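Local coordinates for protein C-glycoside 3-oxidase (Microbacterium trichothecenolyticum, PDB 7DVE) that uses a bound FAD to oxidise the C3 hydroxyl of the sugar in C-glycosides such as isoorientin and mangiferin, passing the electrons to oxygen, at residues 274-277 and 278-281; 287-290 and 291-295. One frame throughout, in Å; residues are numbered along the deposited sequence.

Contact 1: 274-277 and 278-281; sequences ALRT and PQLL. With FAD (flavin-adenine dinucleotide), chain C.
Thr277 and Pro278 lie in the first turn of helix 276-283, which follows strand 267-270 of the parallel, Rossmann-type FAD-binding sheet in this GMC oxidoreductase. Having no N-H, Pro278 suits this first turn: its CD sits 3.2 Å from Ala274 O, and that oxygen instead takes a hydrogen bond from the Thr448 hydroxyl. Three i to i+4 bonds follow: Gln279 N on Leu275 O (3.2 Å), Leu280 N on Arg276 O (2.9 Å) and Leu281 N on Thr277 O (3.0 Å), the last the straightest at 165°. Thr277 sets CG2 anti to its backbone N, which swings OG1 back beside that N and onto Ala272 N and Asp273 O, tying Thr277 to the loop that follows strand 267-270. Arg276 runs past Gln279, its CG 3.6 Å from Gln279 OE1 (Gln279 NE2 is bonded to Pro396 O), and then bends at chi3 (-82°) toward the cofactor. Asp273 forms a salt bridge with NE, while Ser118 O and Ser119 OG accept from NH2 and NH1, an array that probably fixes the guanidinium's rotation. Held in this way, the flat group lays one face on FAD, where NH2 comes 3.3 Å from the ribose carbon C2B.

Contact 2: 287-290 and 291-295; sequences RPDA and LGRYL
Leu291 N donates to Pro288 O over 2.8 Å, nearly straight at the hydrogen (163°), closing a type I beta turn from Pro288 to Leu291. A type II turn from Ala290 to Arg293 follows at once and is closed by Arg293 N on Ala290 O at 2.9 Å. Gly292, third residue of the second turn, has a phi of 77°, easily adopted without a side chain. Leu291 belongs to both turns: its CB meets Pro288 CD at 4.0 Å, and CG, anti to the backbone N (chi1 -179°), places the branched end against Pro278, Leu281 and Trp282 of helix 276-283. Ala290 is small enough for the edge of the Tyr294 ring to approach, CE2 lying 3.9 Å from its CB, while Arg450 makes a cation-pi contact with that ring. Arg293 stretches from CG to NE past the Asp289 carbonyl, CD 3.3 Å from Asp289 O, and its NH1 bonds to Ala379 O. Asp289 OD2 is 4.2 Å from Arg293 NE, off the flat of the guanidinium with no N-H aimed at it, so any attraction is probably loose. A leucine in place of Arg293 would probably leave Ala379 O without this donor and the Asp289 carboxylate without its nearby positive charge. The double turn thus rests on backbone bonds and glycine, with Arg293 NH1 tying it to Ala379 O and the Asp289-Arg293 attraction probably weak.

Overall arrangement
Contact 1 is fully buried beside the cofactor, whereas contact 2 is only partly buried, in the loop that leads from helix 276-283 to strand 300-307; their centres are 10 Å apart. The chain completes the first before starting the second, then folds back on the same helix: Leu291 CD1 packs 3.8 Å from Pro278 CA and 3.9 Å from Leu281 CB. Separately, Leu275 meets Leu295 through their CD2 atoms. Chemistry follows place. The buried arginine of contact 1 is gripped by several partners against FAD, while the charged pair of contact 2, nearer solvent, is loosely matched. Helical bonds order residues 274-281; two consecutive turns order 287-295.

Contact 1: 274-277 and 278-281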
loop_
_atom_site.group_PDB
_atom_site.type_symbol
_atom_site.label_atom_id
_atom_site.label_comp_id
_atom_site.label_asym_id
_atom_site.label_seq_id
_atom_site.Cartn_x
_atom_site.Cartn_y
_atom_site.Cartn_z
ATOM N N ALA A 274 -7.776 0.046 3.096
ATOM C CA ALA A 274 -8.171 -0.482 4.399
ATOM C C ALA A 274 -9.295 0.293 5.081
ATOM O O ALA A 274 -9.820 -0.187 6.100
ATOM C CB ALA A 274 -6.967 -0.522 5.340
ATOM N N LEU A 275 -9.667 1.483 4.600
ATOM C CA LEU A 275 -10.774 2.178 5.257
ATOM C C LEU A 275 -12.005 2.295 4.388
ATOM O O LEU A 275 -13.117 2.259 4.922
ATOM C CB LEU A 275 -10.359 3.578 5.719
ATOM C CG LEU A 275 -9.048 3.602 6.494
ATOM C CD1 LEU A 275 -8.381 4.930 6.294
ATOM C CD2 LEU A 275 -9.253 3.274 7.973
ATOM N N ARG A 276 -11.843 2.395 3.064
ATOM C CA ARG A 276 -13.010 2.486 2.199
ATOM C C ARG A 276 -13.627 1.121 1.907
ATOM O O ARG A 276 -14.824 1.059 1.589
ATOM C CB ARG A 276 -12.651 3.212 0.907
ATOM C CG ARG A 276 -12.474 4.700 1.102
ATOM C CD ARG A 276 -12.281 5.410 -0.208
ATOM N NE ARG A 276 -10.888 5.315 -0.629
ATOM C CZ ARG A 276 -10.367 5.910 -1.696
ATOM N NH1 ARG A 276 -11.123 6.575 -2.552
ATOM N NH2 ARG A 276 -9.050 5.841 -1.900
ATOM N N THR A 277 -12.853 0.037 2.058
ATOM C CA THR A 277 -13.409 -1.316 1.963
ATOM C C THR A 277 -14.380 -1.607 3.103
ATOM O O THR A 277 -15.526 -2.019 2.824
ATOM C CB THR A 277 -12.266 -2.345 1.912
ATOM O OG1 THR A 277 -11.517 -2.182 0.704
ATOM C CG2 THR A 277 -12.797 -3.767 2.002
ATOM N N PRO A 278 -14.010 -1.423 4.385
ATOM C CA PRO A 278 -15.044 -1.499 5.442
ATOM C C PRO A 278 -16.184 -0.519 5.220
ATOM O O PRO A 278 -17.334 -0.859 5.523
ATOM C CB PRO A 278 -14.279 -1.172 6.736
ATOM C CG PRO A 278 -12.852 -1.339 6.414
ATOM C CD PRO A 278 -12.688 -1.080 4.940
ATOM N N GLN A 279 -15.896 0.691 4.709
ATOM C CA GLN A 279 -16.961 1.641 4.383
ATOM C C GLN A 279 -18.005 1.022 3.458
ATOM O O GLN A 279 -19.213 1.065 3.745
ATOM C CB GLN A 279 -16.364 2.897 3.745
ATOM C CG GLN A 279 -17.346 4.047 3.587
ATOM C CD GLN A 279 -16.719 5.232 2.894
ATOM O OE1 GLN A 279 -15.940 5.080 1.941
ATOM N NE2 GLN A 279 -17.033 6.425 3.377
ATOM N N LEU A 280 -17.552 0.453 2.332
ATOM C CA LEU A 280 -18.478 -0.122 1.366
ATOM C C LEU A 280 -19.247 -1.287 1.973
ATOM O O LEU A 280 -20.460 -1.412 1.761
ATOM C CB LEU A 280 -17.721 -0.559 0.112
ATOM C CG LEU A 280 -18.496 -1.401 -0.900
ATOM C CD1 LEU A 280 -19.746 -0.657 -1.366
ATOM C CD2 LEU A 280 -17.595 -1.763 -2.077
ATOM N N LEU A 281 -18.564 -2.139 2.752
ATOM C CA LEU A 281 -19.261 -3.275 3.359
ATOM C C LEU A 281 -20.315 -2.800 4.361
ATOM O O LEU A 281 -21.429 -3.327 4.392
ATOM C CB LEU A 281 -18.265 -4.235 4.028
ATOM C CG LEU A 281 -17.161 -4.976 3.231
ATOM C CD1 LEU A 281 -16.839 -6.345 3.827
ATOM C CD2 LEU A 281 -17.483 -5.098 1.752
HETATM P PA FAD C . -5.072 1.574 -2.903
HETATM O O1A FAD C . -5.577 2.698 -2.077
HETATM O O2A FAD C . -3.671 1.612 -3.383
HETATM O O5B FAD C . -6.130 1.523 -4.119
HETATM C C5B FAD C . -7.525 1.410 -3.824
HETATM C C4B FAD C . -8.336 2.019 -4.939
HETATM O O4B FAD C . -9.729 1.787 -4.577
HETATM C C3B FAD C . -8.167 3.552 -4.976
HETATM O O3B FAD C . -7.816 3.933 -6.321
HETATM C C2B FAD C . -9.586 4.024 -4.628
HETATM O O2B FAD C . -9.947 5.206 -5.349
HETATM C C1B FAD C . -10.450 2.882 -5.124
HETATM N N9A FAD C . -11.813 2.920 -4.481
HETATM C C8A FAD C . -11.962 3.006 -3.149
HETATM N N7A FAD C . -13.270 3.010 -2.868
HETATM C C5A FAD C . -13.942 2.935 -4.019
HETATM C C6A FAD C . -15.257 2.889 -4.272
HETATM N N6A FAD C . -16.064 2.941 -3.212
HETATM N N1A FAD C . -15.749 2.795 -5.522
HETATM C C2A FAD C . -14.840 2.744 -6.581
HETATM N N3A FAD C . -13.462 2.779 -6.292
HETATM C C4A FAD C . -13.043 2.874 -5.019
HETATM N N1 FAD C . 3.682 0.938 0.362
HETATM C C2 FAD C . 4.698 -0.001 0.422
HETATM O O2 FAD C . 4.385 -1.175 0.583
HETATM N N3 FAD C . 6.040 0.399 0.313
HETATM C C4 FAD C . 6.355 1.758 0.092
HETATM O O4 FAD C . 7.537 2.095 -0.025
HETATM C C4X FAD C . 5.321 2.688 0.035
HETATM N N5 FAD C . 5.554 4.015 -0.116
HETATM C C5X FAD C . 4.507 4.869 -0.306
HETATM C C6 FAD C . 4.727 6.226 -0.606
HETATM C C7 FAD C . 3.681 7.106 -0.861
HETATM C C7M FAD C . 3.960 8.593 -1.198
HETATM C C8 FAD C . 2.368 6.634 -0.810
HETATM C C8M FAD C . 1.199 7.599 -1.086
HETATM C C9 FAD C . 2.135 5.286 -0.503
HETATM C C9A FAD C . 3.195 4.398 -0.243
HETATM N N10 FAD C . 2.975 3.101 0.072
HETATM C C10 FAD C . 4.000 2.252 0.167
HETATM C "C1'" FAD C . 1.610 2.542 0.293
HETATM C "C2'" FAD C . 0.992 1.828 -0.915
HETATM O "O2'" FAD C . 0.731 2.807 -1.935
HETATM C "C3'" FAD C . -0.306 1.063 -0.491
HETATM O "O3'" FAD C . 0.013 0.073 0.497
HETATM C "C4'" FAD C . -0.917 0.305 -1.671
HETATM O "O4'" FAD C . -1.206 1.215 -2.722
HETATM C "C5'" FAD C . -2.233 -0.397 -1.240
HETATM O "O5'" FAD C . -2.922 -0.923 -2.392
HETATM P P FAD C . -4.515 -1.204 -2.435
HETATM O O1P FAD C . -4.992 -1.511 -3.811
HETATM O O2P FAD C . -4.765 -2.174 -1.347
HETATM O O3P FAD C . -5.288 0.184 -2.126
#

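Contact 2: 287-290 and 291-295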
loop_
_atom_site.group_PDB
_atom_site.type_symbol
_atom_site.label_atom_id
_atom_site.label_comp_id
_atom_site.label_asym_id
_atom_site.label_seq_id
_atom_site.Cartn_x
_atom_site.Cartn_y
_atom_site.Cartn_z
ATOM N N ARG A 287 -21.820 -6.552 7.934
ATOM C CA ARG A 287 -21.246 -5.951 9.136
ATOM C C ARG A 287 -20.844 -7.006 10.156
ATOM O O ARG A 287 -21.403 -7.056 11.254
ATOM C CB ARG A 287 -22.236 -4.975 9.769
ATOM C CG ARG A 287 -22.674 -3.844 8.867
ATOM C CD ARG A 287 -23.670 -2.943 9.597
ATOM N NE ARG A 287 -23.959 -1.729 8.842
ATOM C CZ ARG A 287 -24.965 -0.900 9.098
ATOM N NH1 ARG A 287 -25.763 -1.075 10.139
ATOM N NH2 ARG A 287 -25.184 0.124 8.275
ATOM N N PRO A 288 -19.860 -7.850 9.844
ATOM C CA PRO A 288 -19.328 -8.741 10.880
ATOM C C PRO A 288 -18.640 -7.925 11.962
ATOM O O PRO A 288 -18.093 -6.851 11.706
ATOM C CB PRO A 288 -18.334 -9.624 10.125
ATOM C CG PRO A 288 -17.866 -8.739 9.000
ATOM C CD PRO A 288 -19.068 -7.911 8.604
ATOM N N ASP A 289 -18.681 -8.452 13.188
ATOM C CA ASP A 289 -18.192 -7.709 14.342
ATOM C C ASP A 289 -16.792 -7.152 14.157
ATOM O O ASP A 289 -16.489 -6.082 14.693
ATOM C CB ASP A 289 -18.191 -8.574 15.591
ATOM C CG ASP A 289 -18.158 -7.728 16.841
ATOM O OD1 ASP A 289 -19.203 -7.100 17.131
ATOM O OD2 ASP A 289 -17.097 -7.651 17.501
ATOM N N ALA A 290 -15.912 -7.870 13.438
ATOM C CA ALA A 290 -14.533 -7.408 13.272
ATOM C C ALA A 290 -14.401 -6.284 12.263
ATOM O O ALA A 290 -13.327 -5.694 12.175
ATOM C CB ALA A 290 -13.608 -8.567 12.864
ATOM N N LEU A 291 -15.454 -5.984 11.501
ATOM C CA LEU A 291 -15.359 -5.017 10.411
ATOM C C LEU A 291 -14.873 -3.659 10.916
ATOM O O LEU A 291 -15.447 -3.085 11.844
ATOM C CB LEU A 291 -16.724 -4.865 9.733
ATOM C CG LEU A 291 -16.740 -3.884 8.562
ATOM C CD1 LEU A 291 -16.201 -4.560 7.303
ATOM C CD2 LEU A 291 -18.124 -3.316 8.331
ATOM N N GLY A 292 -13.813 -3.146 10.311
ATOM C CA GLY A 292 -13.234 -1.886 10.720
ATOM C C GLY A 292 -12.397 -1.930 11.975
ATOM O O GLY A 292 -11.605 -1.017 12.193
ATOM N N ARG A 293 -12.531 -2.969 12.798
ATOM C CA ARG A 293 -11.803 -3.081 14.050
ATOM C C ARG A 293 -10.390 -3.626 13.825
ATOM O O ARG A 293 -10.063 -4.151 12.759
ATOM C CB ARG A 293 -12.572 -3.988 15.014
ATOM C CG ARG A 293 -13.838 -3.378 15.583
ATOM C CD ARG A 293 -14.492 -4.306 16.605
ATOM N NE ARG A 293 -15.636 -3.670 17.245
ATOM C CZ ARG A 293 -15.530 -2.811 18.248
ATOM N NH1 ARG A 293 -14.352 -2.466 18.742
ATOM N NH2 ARG A 293 -16.636 -2.287 18.771
ATOM N N TYR A 294 -9.548 -3.506 14.860
ATOM C CA TYR A 294 -8.157 -3.974 14.877
ATOM C C TYR A 294 -7.294 -3.175 13.907
ATOM O O TYR A 294 -6.209 -3.615 13.514
ATOM C CB TYR A 294 -8.057 -5.505 14.628
ATOM C CG TYR A 294 -9.056 -6.292 15.470
ATOM C CD1 TYR A 294 -8.875 -6.461 16.846
ATOM C CD2 TYR A 294 -10.222 -6.797 14.906
ATOM C CE1 TYR A 294 -9.829 -7.130 17.630
ATOM C CE2 TYR A 294 -11.167 -7.452 15.671
ATOM C CZ TYR A 294 -10.975 -7.617 17.033
ATOM O OH TYR A 294 -11.937 -8.282 17.771
ATOM N N LEU A 295 -7.784 -1.988 13.548
ATOM C CA LEU A 295 -7.095 -1.040 12.681
ATOM C C LEU A 295 -5.721 -0.678 13.242
ATOM O O LEU A 295 -5.594 -0.301 14.411
ATOM C CB LEU A 295 -7.944 0.235 12.557
ATOM C CG LEU A 295 -7.337 1.538 11.969
ATOM C CD1 LEU A 295 -6.760 1.291 10.630
ATOM C CD2 LEU A 295 -8.349 2.675 11.917
#